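Local coordinates for glycosyltransferase (Streptomyces viridochromogenes, PDB 2IUY), which probably transfers a sugar from a nucleotide donor, as a retaining GT-B glycosyltransferase of family GT4 involved in the biosynthesis of the antibiotic avilamycin A, at residues 129-134 with 138-143; 277-282 with 317-322. All coordinates share one frame; numbering follows the deposited sequence.

Contact 1: 129-134 with 138-143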
ATOM      1  N   ALA A 129      14.199  -2.750  -4.068  1.00 10.33           N
ATOM      2  CA  ALA A 129      13.905  -3.477  -5.327  1.00 10.06           C
ATOM      3  C   ALA A 129      13.192  -2.562  -6.298  1.00  9.79           C
ATOM      4  O   ALA A 129      13.585  -2.454  -7.439  1.00  9.93           O
ATOM      5  CB  ALA A 129      13.076  -4.710  -5.058  1.00 11.66           C
ATOM      6  N   GLN A 130      12.195  -1.818  -5.821  1.00  9.84           N
ATOM      7  CA  GLN A 130      11.519  -0.836  -6.680  1.00  9.22           C
ATOM      8  C   GLN A 130      12.486   0.254  -7.146  1.00  8.88           C
ATOM      9  O   GLN A 130      12.562   0.546  -8.332  1.00  9.55           O
ATOM     10  CB  GLN A 130      10.353  -0.203  -5.945  1.00  8.67           C
ATOM     11  CG  GLN A 130       9.473   0.651  -6.795  1.00  8.71           C
ATOM     12  CD  GLN A 130       8.791   1.731  -6.004  1.00  8.43           C
ATOM     13  OE1 GLN A 130       9.206   2.030  -4.890  1.00 13.54           O
ATOM     14  NE2 GLN A 130       7.748   2.340  -6.573  1.00  5.50           N
ATOM     15  N   ARG A 131      13.193   0.890  -6.214  1.00  8.62           N
ATOM     16  CA  ARG A 131      14.154   1.935  -6.599  1.00  7.98           C
ATOM     17  C   ARG A 131      15.097   1.469  -7.745  1.00  7.97           C
ATOM     18  O   ARG A 131      15.289   2.185  -8.737  1.00  9.85           O
ATOM     19  CB  ARG A 131      14.980   2.424  -5.398  1.00  7.20           C
ATOM     20  CG  ARG A 131      16.009   3.539  -5.826  1.00  7.36           C
ATOM     21  CD  ARG A 131      16.814   4.086  -4.661  1.00  6.46           C
ATOM     22  NE  ARG A 131      17.592   3.002  -4.074  1.00  7.61           N
ATOM     23  CZ  ARG A 131      18.384   3.127  -3.018  1.00 13.04           C
ATOM     24  NH1 ARG A 131      18.505   4.312  -2.387  1.00 10.07           N
ATOM     25  NH2 ARG A 131      19.032   2.047  -2.575  1.00 12.74           N
ATOM     26  N   ALA A 132      15.687   0.294  -7.593  1.00  8.21           N
ATOM     27  CA  ALA A 132      16.557  -0.333  -8.605  1.00  8.97           C
ATOM     28  C   ALA A 132      15.842  -0.536  -9.986  1.00 10.08           C
ATOM     29  O   ALA A 132      16.361  -0.166 -11.052  1.00  9.88           O
ATOM     30  CB  ALA A 132      17.029  -1.695  -8.041  1.00  9.12           C
ATOM     31  N   HIS A 133      14.650  -1.145  -9.916  1.00 10.03           N
ATOM     32  CA  HIS A 133      13.821  -1.472 -11.014  1.00 11.73           C
ATOM     33  C   HIS A 133      13.381  -0.211 -11.775  1.00 11.85           C
ATOM     34  O   HIS A 133      13.248  -0.209 -13.033  1.00 12.07           O
ATOM     35  CB  HIS A 133      12.606  -2.236 -10.431  1.00 12.80           C
ATOM     36  CG  HIS A 133      11.656  -2.751 -11.463  1.00 16.30           C
ATOM     37  ND1 HIS A 133      11.944  -3.836 -12.265  1.00 17.12           N
ATOM     38  CD2 HIS A 133      10.424  -2.322 -11.833  1.00 18.07           C
ATOM     39  CE1 HIS A 133      10.934  -4.049 -13.087  1.00 20.10           C
ATOM     40  NE2 HIS A 133      10.000  -3.143 -12.846  1.00 18.44           N
ATOM     41  N   CYS A 134      13.128   0.867 -11.030  1.00 11.53           N
ATOM     42  CA  CYS A 134      12.648   2.114 -11.627  1.00 11.12           C
ATOM     43  C   CYS A 134      13.768   3.014 -12.102  1.00 11.81           C
ATOM     44  O   CYS A 134      13.497   4.111 -12.603  1.00 12.15           O
ATOM     45  CB  CYS A 134      11.751   2.876 -10.639  1.00 11.01           C
ATOM     46  SG  CYS A 134      10.230   1.943 -10.249  1.00 13.80           S
ATOM     47  N   ASP A 138      21.289   6.085  -6.205  1.00 14.05           N
ATOM     48  CA  ASP A 138      21.581   5.656  -4.847  1.00 13.70           C
ATOM     49  C   ASP A 138      21.281   6.695  -3.778  1.00 13.72           C
ATOM     50  O   ASP A 138      21.119   6.345  -2.603  1.00 13.81           O
ATOM     51  CB  ASP A 138      23.035   5.213  -4.694  1.00 15.46           C
ATOM     52  CG  ASP A 138      23.302   3.851  -5.290  1.00 16.65           C
ATOM     53  OD1 ASP A 138      22.383   3.178  -5.801  1.00 21.98           O
ATOM     54  OD2 ASP A 138      24.458   3.451  -5.245  1.00 21.15           O
ATOM     55  N   ASP A 139      21.209   7.956  -4.184  1.00 12.78           N
ATOM     56  CA  ASP A 139      20.845   9.031  -3.280  1.00 12.36           C
ATOM     57  C   ASP A 139      19.312   9.293  -3.159  1.00 11.89           C
ATOM     58  O   ASP A 139      18.900  10.165  -2.379  1.00 11.80           O
ATOM     59  CB  ASP A 139      21.641  10.324  -3.621  1.00 12.67           C
ATOM     60  CG  ASP A 139      22.138  11.036  -2.364  1.00 11.84           C
ATOM     61  OD1 ASP A 139      22.286  10.332  -1.354  1.00 11.46           O
ATOM     62  OD2 ASP A 139      22.337  12.273  -2.358  1.00  8.26           O
ATOM     63  N   ALA A 140      18.489   8.542  -3.918  1.00 10.49           N
ATOM     64  CA  ALA A 140      17.010   8.558  -3.708  1.00  9.65           C
ATOM     65  C   ALA A 140      16.592   7.785  -2.447  1.00  7.82           C
ATOM     66  O   ALA A 140      16.951   6.630  -2.272  1.00  7.36           O
ATOM     67  CB  ALA A 140      16.248   8.039  -4.949  1.00  9.22           C
ATOM     68  N   PRO A 141      15.828   8.430  -1.565  1.00  7.26           N
ATOM     69  CA  PRO A 141      15.425   7.763  -0.329  1.00  7.61           C
ATOM     70  C   PRO A 141      14.491   6.591  -0.590  1.00  8.04           C
ATOM     71  O   PRO A 141      13.686   6.606  -1.531  1.00  8.12           O
ATOM     72  CB  PRO A 141      14.653   8.858   0.448  1.00  6.82           C
ATOM     73  CG  PRO A 141      15.006  10.144  -0.222  1.00  5.77           C
ATOM     74  CD  PRO A 141      15.312   9.814  -1.646  1.00  7.00           C
ATOM     75  N   VAL A 142      14.647   5.573   0.243  1.00  7.21           N
ATOM     76  CA  VAL A 142      13.765   4.458   0.272  1.00  7.60           C
ATOM     77  C   VAL A 142      13.028   4.548   1.603  1.00  7.45           C
ATOM     78  O   VAL A 142      13.651   4.561   2.682  1.00  6.63           O
ATOM     79  CB  VAL A 142      14.525   3.129   0.101  1.00  6.90           C
ATOM     80  CG1 VAL A 142      13.626   1.986   0.443  1.00  9.17           C
ATOM     81  CG2 VAL A 142      15.022   2.989  -1.335  1.00  6.72           C
ATOM     82  N   ILE A 143      11.706   4.689   1.517  1.00  6.90           N
ATOM     83  CA  ILE A 143      10.909   4.879   2.709  1.00  7.58           C
ATOM     84  C   ILE A 143       9.683   4.008   2.537  1.00  6.82           C
ATOM     85  O   ILE A 143       8.892   4.265   1.654  1.00  8.59           O
ATOM     86  CB  ILE A 143      10.510   6.398   2.981  1.00  7.86           C
ATOM     87  CG1 ILE A 143      11.730   7.318   3.145  1.00  7.16           C
ATOM     88  CG2 ILE A 143       9.690   6.486   4.232  1.00  8.11           C
ATOM     89  CD1 ILE A 143      11.350   8.823   3.211  1.00  7.51           C
TER
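Arg131 reaches from the helix across to the loop 138-143 and donates from NH1 to the backbone O of Ala140, at 2.8 Å and an N-H...O angle of 147°. The donor lies nearly in line with the C=O bond, at a C=O...N angle of 160°, while the oxygen sits somewhat out of the guanidinium plane. Both faces of the guanidinium meet the loop near the rim: CG2 of Val142 lies over one, 3.8 Å from NE, and CA of Asp138 over the other. Alongside the bond, CD of Arg131 lies 4.0 Å from CB of Ala140. The charged group is thus clasped between two loop residues while one carbonyl fixes its end. The carboxylate of Asp138 stays apart, with OD1 4.8 Å from Arg131 NH2, so any attraction is probably long-range. Reach comes from a chain extended through chi1 and chi2 and bent at chi3 (62°); Val142 meets it at about a right angle. Farther out, Tyr125 of strand 123-125 touches Arg131 and Ala140 and pairs through its backbone with Pro141 and Ile143, which places the loop beside that strand. The arrangement is an arginine-to-main-chain-carbonyl hydrogen bond across the loop after helix 128-133, beside the edge strand of the N-terminal Rossmann-like sheet of a GT-B fold.

Contact 2: 277-282 with 317-322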
ATOM      1  N   ALA A 277      10.550  -9.412  -0.749  1.00  9.45           N
ATOM      2  CA  ALA A 277      11.818  -9.930  -0.211  1.00  9.36           C
ATOM      3  C   ALA A 277      12.310  -9.133   1.032  1.00  9.15           C
ATOM      4  O   ALA A 277      12.970  -9.681   1.915  1.00  8.81           O
ATOM      5  CB  ALA A 277      12.896  -9.953  -1.340  1.00  9.48           C
ATOM      6  N   GLU A 278      11.982  -7.852   1.074  1.00  9.10           N
ATOM      7  CA  GLU A 278      12.503  -6.895   2.080  1.00  9.95           C
ATOM      8  C   GLU A 278      11.655  -6.843   3.338  1.00  9.85           C
ATOM      9  O   GLU A 278      12.186  -6.671   4.450  1.00  9.67           O
ATOM     10  CB  GLU A 278      12.616  -5.478   1.458  1.00  9.66           C
ATOM     11  CG  GLU A 278      13.805  -5.318   0.441  1.00 10.72           C
ATOM     12  CD  GLU A 278      13.672  -4.059  -0.436  1.00 10.08           C
ATOM     13  OE1 GLU A 278      13.546  -2.952   0.111  1.00  9.36           O
ATOM     14  OE2 GLU A 278      13.647  -4.179  -1.672  1.00  8.40           O
ATOM     15  N   ILE A 279      10.341  -7.009   3.163  1.00  9.20           N
ATOM     16  CA  ILE A 279       9.403  -6.777   4.260  1.00  8.69           C
ATOM     17  C   ILE A 279       8.733  -7.998   4.828  1.00  8.89           C
ATOM     18  O   ILE A 279       8.441  -8.026   6.012  1.00  8.74           O
ATOM     19  CB  ILE A 279       8.333  -5.673   3.921  1.00  9.60           C
ATOM     20  CG1 ILE A 279       7.494  -6.017   2.654  1.00  9.59           C
ATOM     21  CG2 ILE A 279       9.025  -4.351   3.685  1.00  7.42           C
ATOM     22  CD1 ILE A 279       6.340  -4.953   2.450  1.00  5.84           C
ATOM     23  N   VAL A 280       8.487  -8.998   3.989  1.00  9.64           N
ATOM     24  CA  VAL A 280       7.820 -10.238   4.425  1.00  9.99           C
ATOM     25  C   VAL A 280       8.571 -10.991   5.532  1.00 10.21           C
ATOM     26  O   VAL A 280       7.934 -11.382   6.514  1.00  9.71           O
ATOM     27  CB  VAL A 280       7.437 -11.162   3.254  1.00 10.39           C
ATOM     28  CG1 VAL A 280       6.856 -12.513   3.757  1.00  7.78           C
ATOM     29  CG2 VAL A 280       6.398 -10.409   2.339  1.00  9.64           C
ATOM     30  N   PRO A 281       9.917 -11.121   5.420  1.00 10.71           N
ATOM     31  CA  PRO A 281      10.642 -11.881   6.456  1.00 11.32           C
ATOM     32  C   PRO A 281      10.522 -11.228   7.841  1.00 11.42           C
ATOM     33  O   PRO A 281      10.612 -11.911   8.856  1.00 11.94           O
ATOM     34  CB  PRO A 281      12.099 -11.854   5.977  1.00 11.15           C
ATOM     35  CG  PRO A 281      11.993 -11.610   4.470  1.00 11.76           C
ATOM     36  CD  PRO A 281      10.848 -10.622   4.391  1.00 10.93           C
ATOM     37  N   SER A 282      10.274  -9.933   7.884  1.00 11.77           N
ATOM     38  CA  SER A 282      10.115  -9.257   9.177  1.00 11.95           C
ATOM     39  C   SER A 282       8.852  -9.687   9.904  1.00 11.18           C
ATOM     40  O   SER A 282       8.752  -9.515  11.115  1.00 12.27           O
ATOM     41  CB  SER A 282      10.082  -7.736   8.987  1.00 11.36           C
ATOM     42  OG  SER A 282      11.302  -7.274   8.480  1.00 13.46           O
ATOM     43  N   ARG A 317       7.479  -0.771  14.804  1.00 10.49           N
ATOM     44  CA  ARG A 317       8.904  -0.399  14.754  1.00 11.88           C
ATOM     45  C   ARG A 317       9.408   0.015  13.353  1.00 11.99           C
ATOM     46  O   ARG A 317      10.154   0.972  13.230  1.00 12.72           O
ATOM     47  CB  ARG A 317       9.801  -1.567  15.208  1.00 12.84           C
ATOM     48  CG  ARG A 317      10.086  -1.665  16.703  1.00 15.91           C
ATOM     49  CD  ARG A 317      11.335  -2.486  16.972  1.00 17.26           C
ATOM     50  NE  ARG A 317      11.446  -3.610  16.070  1.00 20.73           N
ATOM     51  CZ  ARG A 317      12.337  -3.743  15.098  1.00 22.97           C
ATOM     52  NH1 ARG A 317      13.298  -2.848  14.902  1.00 24.31           N
ATOM     53  NH2 ARG A 317      12.286  -4.831  14.349  1.00 22.61           N
ATOM     54  N   LEU A 318       9.027  -0.735  12.314  1.00 11.21           N
ATOM     55  CA  LEU A 318       9.524  -0.509  10.939  1.00  9.13           C
ATOM     56  C   LEU A 318       8.662   0.407  10.114  1.00  8.82           C
ATOM     57  O   LEU A 318       9.180   1.190   9.280  1.00  7.76           O
ATOM     58  CB  LEU A 318       9.668  -1.850  10.199  1.00  9.47           C
ATOM     59  CG  LEU A 318      10.619  -2.904  10.783  1.00  9.94           C
ATOM     60  CD1 LEU A 318      10.416  -4.267  10.072  1.00  9.94           C
ATOM     61  CD2 LEU A 318      12.082  -2.443  10.656  1.00 11.71           C
ATOM     62  N   TRP A 319       7.336   0.293  10.295  1.00  6.51           N
ATOM     63  CA  TRP A 319       6.429   0.959   9.391  1.00  6.55           C
ATOM     64  C   TRP A 319       5.494   1.915  10.124  1.00  6.68           C
ATOM     65  O   TRP A 319       4.641   2.497   9.487  1.00  7.89           O
ATOM     66  CB  TRP A 319       5.631  -0.060   8.530  1.00  6.84           C
ATOM     67  CG  TRP A 319       6.558  -1.126   7.922  1.00  8.27           C
ATOM     68  CD1 TRP A 319       7.741  -0.906   7.259  1.00  5.26           C
ATOM     69  CD2 TRP A 319       6.358  -2.537   7.940  1.00  8.72           C
ATOM     70  NE1 TRP A 319       8.299  -2.112   6.869  1.00  8.02           N
ATOM     71  CE2 TRP A 319       7.475  -3.127   7.287  1.00  8.77           C
ATOM     72  CE3 TRP A 319       5.342  -3.378   8.456  1.00  8.62           C
ATOM     73  CZ2 TRP A 319       7.619  -4.518   7.142  1.00  7.60           C
ATOM     74  CZ3 TRP A 319       5.486  -4.774   8.300  1.00  7.67           C
ATOM     75  CH2 TRP A 319       6.624  -5.318   7.646  1.00  8.00           C
ATOM     76  N   GLY A 320       5.684   2.135  11.433  1.00  6.45           N
ATOM     77  CA  GLY A 320       4.718   2.974  12.172  1.00  6.55           C
ATOM     78  C   GLY A 320       4.517   4.334  11.516  1.00  7.22           C
ATOM     79  O   GLY A 320       5.480   4.946  11.035  1.00  6.68           O
ATOM     80  N   HIS A 321       3.280   4.825  11.501  1.00  7.20           N
ATOM     81  CA  HIS A 321       3.000   6.109  10.829  1.00  8.41           C
ATOM     82  C   HIS A 321       3.876   7.305  11.210  1.00  9.66           C
ATOM     83  O   HIS A 321       4.191   8.132  10.343  1.00  9.68           O
ATOM     84  CB  HIS A 321       1.508   6.476  10.897  1.00  8.71           C
ATOM     85  CG  HIS A 321       1.025   6.894  12.260  1.00  8.94           C
ATOM     86  ND1 HIS A 321       1.169   6.107  13.386  1.00  8.06           N
ATOM     87  CD2 HIS A 321       0.352   7.996  12.659  1.00  8.01           C
ATOM     88  CE1 HIS A 321       0.628   6.718  14.422  1.00  8.98           C
ATOM     89  NE2 HIS A 321       0.122   7.863  14.006  1.00 10.25           N
ATOM     90  N   VAL A 322       4.249   7.412  12.491  1.00 10.12           N
ATOM     91  CA  VAL A 322       4.981   8.592  12.987  1.00 10.63           C
ATOM     92  C   VAL A 322       6.446   8.486  12.604  1.00 10.39           C
ATOM     93  O   VAL A 322       7.064   9.489  12.192  1.00  9.94           O
ATOM     94  CB  VAL A 322       4.786   8.800  14.567  1.00  9.92           C
ATOM     95  CG1 VAL A 322       5.793   9.794  15.150  1.00 11.03           C
ATOM     96  CG2 VAL A 322       3.350   9.255  14.901  1.00  8.17           C
TER
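Trp319 and Ile279 meet obliquely, and the six-membered ring of the indole does most of the touching. CZ2 of Trp319 comes within 3.5 Å of Ile279 CB, and the branch methyl CG2 of Ile279 lies 3.7 Å from the same ring atom. That methyl also extends toward the pyrrole side, where Trp319 NE1 is 4.0 Å away. The isoleucine therefore presents its branch point and CG2 to the indole, whereas CG1, set between the backbone N and the carbonyl carbon (chi1 58°), points its longer arm elsewhere. Close to the plane of the indole, at its edge, is the backbone O of Ile279, 3.6 Å from Trp319 CH2, so one residue meets the indole with both apolar and carbonyl atoms.

A second, smaller meeting lies alongside. Leu318 sends CD1 to Ser282, where it lies 3.5 Å from OG and 3.7 Å from CB, while its own CB sits over one face of the neighbouring indole near the rim. Leu318 and Trp319 both hold CG anti to the carbonyl carbon, and as consecutive residues they reach the 277-282 turn side by side. No hydrogen bond crosses between the segments, and the 154 Å² buried comes from van der Waals contact alone.

Val258 of helix 256-263 touches both Ile279 and Trp319, adding to the apolar contact. The side chain of Ile279 is about 8 Å from those of Thr256 and Val257, which bind UDP, a ligand absent from this model, so the contact lies near the nucleotide site without being part of it. Packing of this kind joins the C-terminal Rossmann-like domain to the helical segment that crosses back toward the N-terminal domain in the GT-B fold.

In the fold
From the N terminus, the chain first builds the parallel sheet ending in strand 123-125, and contact 1 then closes a very short loop, with three residues between 129-134 and 138-143. The second parallel sheet follows, and contact 2 closes a longer excursion of 34 residues from 277-282 through strand 284-286 and the helices after it to 317-322. The two loops are in series and neither nest nor cross. Their centres are 16 Å apart, yet they touch directly: Glu278 OE2 probably accepts a hydrogen bond from Ala129 N at 2.8 Å. Segment 277-282 thus meets helix 128-133 through Glu278 and the end of helix 308-319 through contact 2, linking the two halves of the GT-B fold.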